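Local structure of FMN-dependent nitronate monooxygenase (5LSM) at residues A[71-76]-A[110-115]. The protein probably uses its FMN cofactor to oxidise propionate 3-nitronate with molecular oxygen, a detoxifying nitronate monooxygenase reaction. Residues are numbered along the deposited sequence; the frame is centred on the assembly and turned at random.
Sequences FCHREP and RTPYSK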
loop_
_atom_site.group_PDB
_atom_site.type_symbol
_atom_site.label_atom_id
_atom_site.label_comp_id
_atom_site.label_asym_id
_atom_site.label_seq_id
_atom_site.Cartn_x
_atom_site.Cartn_y
_atom_site.Cartn_z
ATOM N N PHE A 71 14.607 -15.842 11.390
ATOM C CA PHE A 71 14.956 -14.434 11.537
ATOM C C PHE A 71 16.446 -14.302 11.618
ATOM O O PHE A 71 17.067 -14.974 12.435
ATOM C CB PHE A 71 14.389 -13.857 12.833
ATOM C CG PHE A 71 12.913 -13.720 12.842
ATOM C CD1 PHE A 71 12.162 -13.904 11.682
ATOM C CD2 PHE A 71 12.267 -13.362 14.004
ATOM C CE1 PHE A 71 10.784 -13.765 11.705
ATOM C CE2 PHE A 71 10.890 -13.198 14.025
ATOM C CZ PHE A 71 10.153 -13.405 12.877
ATOM N N CYS A 72 16.999 -13.347 10.876
ATOM C CA CYS A 72 18.414 -12.992 11.009
ATOM C C CYS A 72 18.569 -11.470 11.184
ATOM O O CYS A 72 19.150 -10.769 10.356
ATOM C CB CYS A 72 19.189 -13.477 9.795
ATOM S SG CYS A 72 18.518 -12.818 8.273
ATOM N N HIS A 73 17.993 -10.985 12.270
ATOM C CA HIS A 73 18.107 -9.600 12.681
ATOM C C HIS A 73 19.364 -9.439 13.535
ATOM O O HIS A 73 19.888 -10.416 14.088
ATOM C CB HIS A 73 16.882 -9.199 13.511
ATOM C CG HIS A 73 16.667 -10.051 14.730
ATOM N ND1 HIS A 73 16.151 -11.330 14.668
ATOM C CD2 HIS A 73 16.870 -9.794 16.044
ATOM C CE1 HIS A 73 16.078 -11.835 15.886
ATOM N NE2 HIS A 73 16.489 -10.914 16.741
ATOM N N ARG A 74 19.808 -8.197 13.677
ATOM C CA ARG A 74 20.810 -7.868 14.660
ATOM C C ARG A 74 20.155 -7.833 16.036
ATOM O O ARG A 74 19.056 -7.303 16.196
ATOM C CB ARG A 74 21.454 -6.532 14.323
ATOM C CG ARG A 74 21.980 -6.459 12.891
ATOM C CD ARG A 74 23.259 -5.640 12.795
ATOM N NE ARG A 74 23.030 -4.211 13.018
ATOM C CZ ARG A 74 22.476 -3.384 12.132
ATOM N NH1 ARG A 74 22.062 -3.831 10.947
ATOM N NH2 ARG A 74 22.330 -2.099 12.431
ATOM N N GLU A 75 20.777 -8.506 17.000
ATOM C CA GLU A 75 20.362 -8.397 18.385
ATOM C C GLU A 75 20.468 -6.944 18.821
ATOM O O GLU A 75 21.317 -6.212 18.311
ATOM C CB GLU A 75 21.210 -9.296 19.278
ATOM C CG GLU A 75 20.965 -10.780 19.040
ATOM C CD GLU A 75 21.502 -11.658 20.151
ATOM O OE1 GLU A 75 21.125 -12.850 20.200
ATOM O OE2 GLU A 75 22.316 -11.166 20.963
ATOM N N PRO A 76 19.562 -6.504 19.718
ATOM C CA PRO A 76 19.211 -5.080 19.836
ATOM C C PRO A 76 20.298 -4.124 20.429
ATOM O O PRO A 76 20.503 -3.026 19.887
ATOM C CB PRO A 76 17.938 -5.101 20.707
ATOM C CG PRO A 76 17.930 -6.435 21.372
ATOM C CD PRO A 76 18.580 -7.367 20.404
ATOM N N ARG A 110 12.554 -14.208 19.040
ATOM C CA ARG A 110 13.786 -14.591 19.748
ATOM C C ARG A 110 14.946 -14.903 18.799
ATOM O O ARG A 110 14.746 -15.456 17.708
ATOM C CB ARG A 110 13.548 -15.823 20.632
ATOM C CG ARG A 110 12.475 -15.648 21.694
ATOM C CD ARG A 110 12.470 -16.810 22.675
ATOM N NE ARG A 110 13.805 -17.074 23.208
ATOM C CZ ARG A 110 14.422 -16.322 24.118
ATOM N NH1 ARG A 110 13.828 -15.254 24.637
ATOM N NH2 ARG A 110 15.643 -16.648 24.525
ATOM N N THR A 111 16.146 -14.503 19.219
ATOM C CA THR A 111 17.429 -15.139 18.836
ATOM C C THR A 111 17.660 -15.415 17.325
ATOM O O THR A 111 16.960 -16.230 16.716
ATOM C CB THR A 111 17.703 -16.401 19.681
ATOM O OG1 THR A 111 19.087 -16.713 19.616
ATOM C CG2 THR A 111 16.883 -17.623 19.199
ATOM N N PRO A 112 18.643 -14.726 16.713
ATOM C CA PRO A 112 18.811 -14.900 15.263
ATOM C C PRO A 112 19.426 -16.234 14.857
ATOM O O PRO A 112 20.036 -16.917 15.671
ATOM C CB PRO A 112 19.731 -13.740 14.856
ATOM C CG PRO A 112 20.369 -13.284 16.113
ATOM C CD PRO A 112 19.371 -13.545 17.206
ATOM N N TYR A 113 19.215 -16.607 13.601
ATOM C CA TYR A 113 19.826 -17.804 13.020
ATOM C C TYR A 113 21.330 -17.846 13.319
ATOM O O TYR A 113 22.037 -16.861 13.122
ATOM C CB TYR A 113 19.556 -17.849 11.514
ATOM C CG TYR A 113 20.169 -19.023 10.810
ATOM C CD1 TYR A 113 19.608 -20.286 10.902
ATOM C CD2 TYR A 113 21.278 -18.852 9.988
ATOM C CE1 TYR A 113 20.182 -21.366 10.257
ATOM C CE2 TYR A 113 21.866 -19.920 9.358
ATOM C CZ TYR A 113 21.316 -21.170 9.485
ATOM O OH TYR A 113 21.941 -22.217 8.859
ATOM N N SER A 114 21.776 -18.972 13.875
ATOM C CA SER A 114 23.172 -19.160 14.298
ATOM C C SER A 114 23.704 -20.538 13.870
ATOM O O SER A 114 22.967 -21.358 13.322
ATOM C CB SER A 114 23.270 -19.033 15.815
ATOM O OG SER A 114 22.510 -20.049 16.443
ATOM N N LYS A 115 24.981 -20.784 14.148
ATOM C CA LYS A 115 25.568 -22.115 14.018
ATOM C C LYS A 115 24.720 -23.184 14.712
ATOM O O LYS A 115 24.614 -24.313 14.232
ATOM C CB LYS A 115 26.994 -22.125 14.585
ATOM C CG LYS A 115 27.885 -23.236 14.037
ATOM C CD LYS A 115 28.405 -22.899 12.642
ATOM C CE LYS A 115 29.409 -23.930 12.134
ATOM N NZ LYS A 115 28.845 -25.307 12.090
HETATM O O HOH W 1 15.132 -17.009 13.986
#
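F71 O accepts the one direct hydrogen bond between the two loops, from Y113 N at 2.9 Å, nearly straight (161° at the hydrogen) and in the carbonyl plane. P112 CA adds a well-bent CA-H...O contact (130°), 3.3 Å from F71 O. The site lies in the TIM-barrel domain, where strand 66-71 ends beside the FMN that the F71 side chain touches; 110-115 runs across this strand end and leads into helix 115-124. A water accepts from F71 N at 2.9 Å and donates weakly to T111 O, a second, looser link. P112 supplies the main nonpolar contact, burying 86 Å², the largest share of any residue here. Its CD lies 3.9 Å from both CE1 and NE2 of H73, while its CB sits over the same imidazole face, well displaced from the ring centre, and 3.4 Å from H73 O. A chi1 of 58°, with CG between backbone N and carbonyl carbon, swings the CE1/NE2 side to P112 CD; F297 meets this ring edge-to-face. A glycine at P112 would probably leave H73 CE1/NE2 and E75 CG without their shared nonpolar partner, opening a gap between them. Y113 points its ring away from F71, toward F70, F131 and helix 138-145. On the solvent side, the extended E75 chain crosses the proline at about a right angle, with CG 3.7 Å and OE1 3.5 Å from P112 CD.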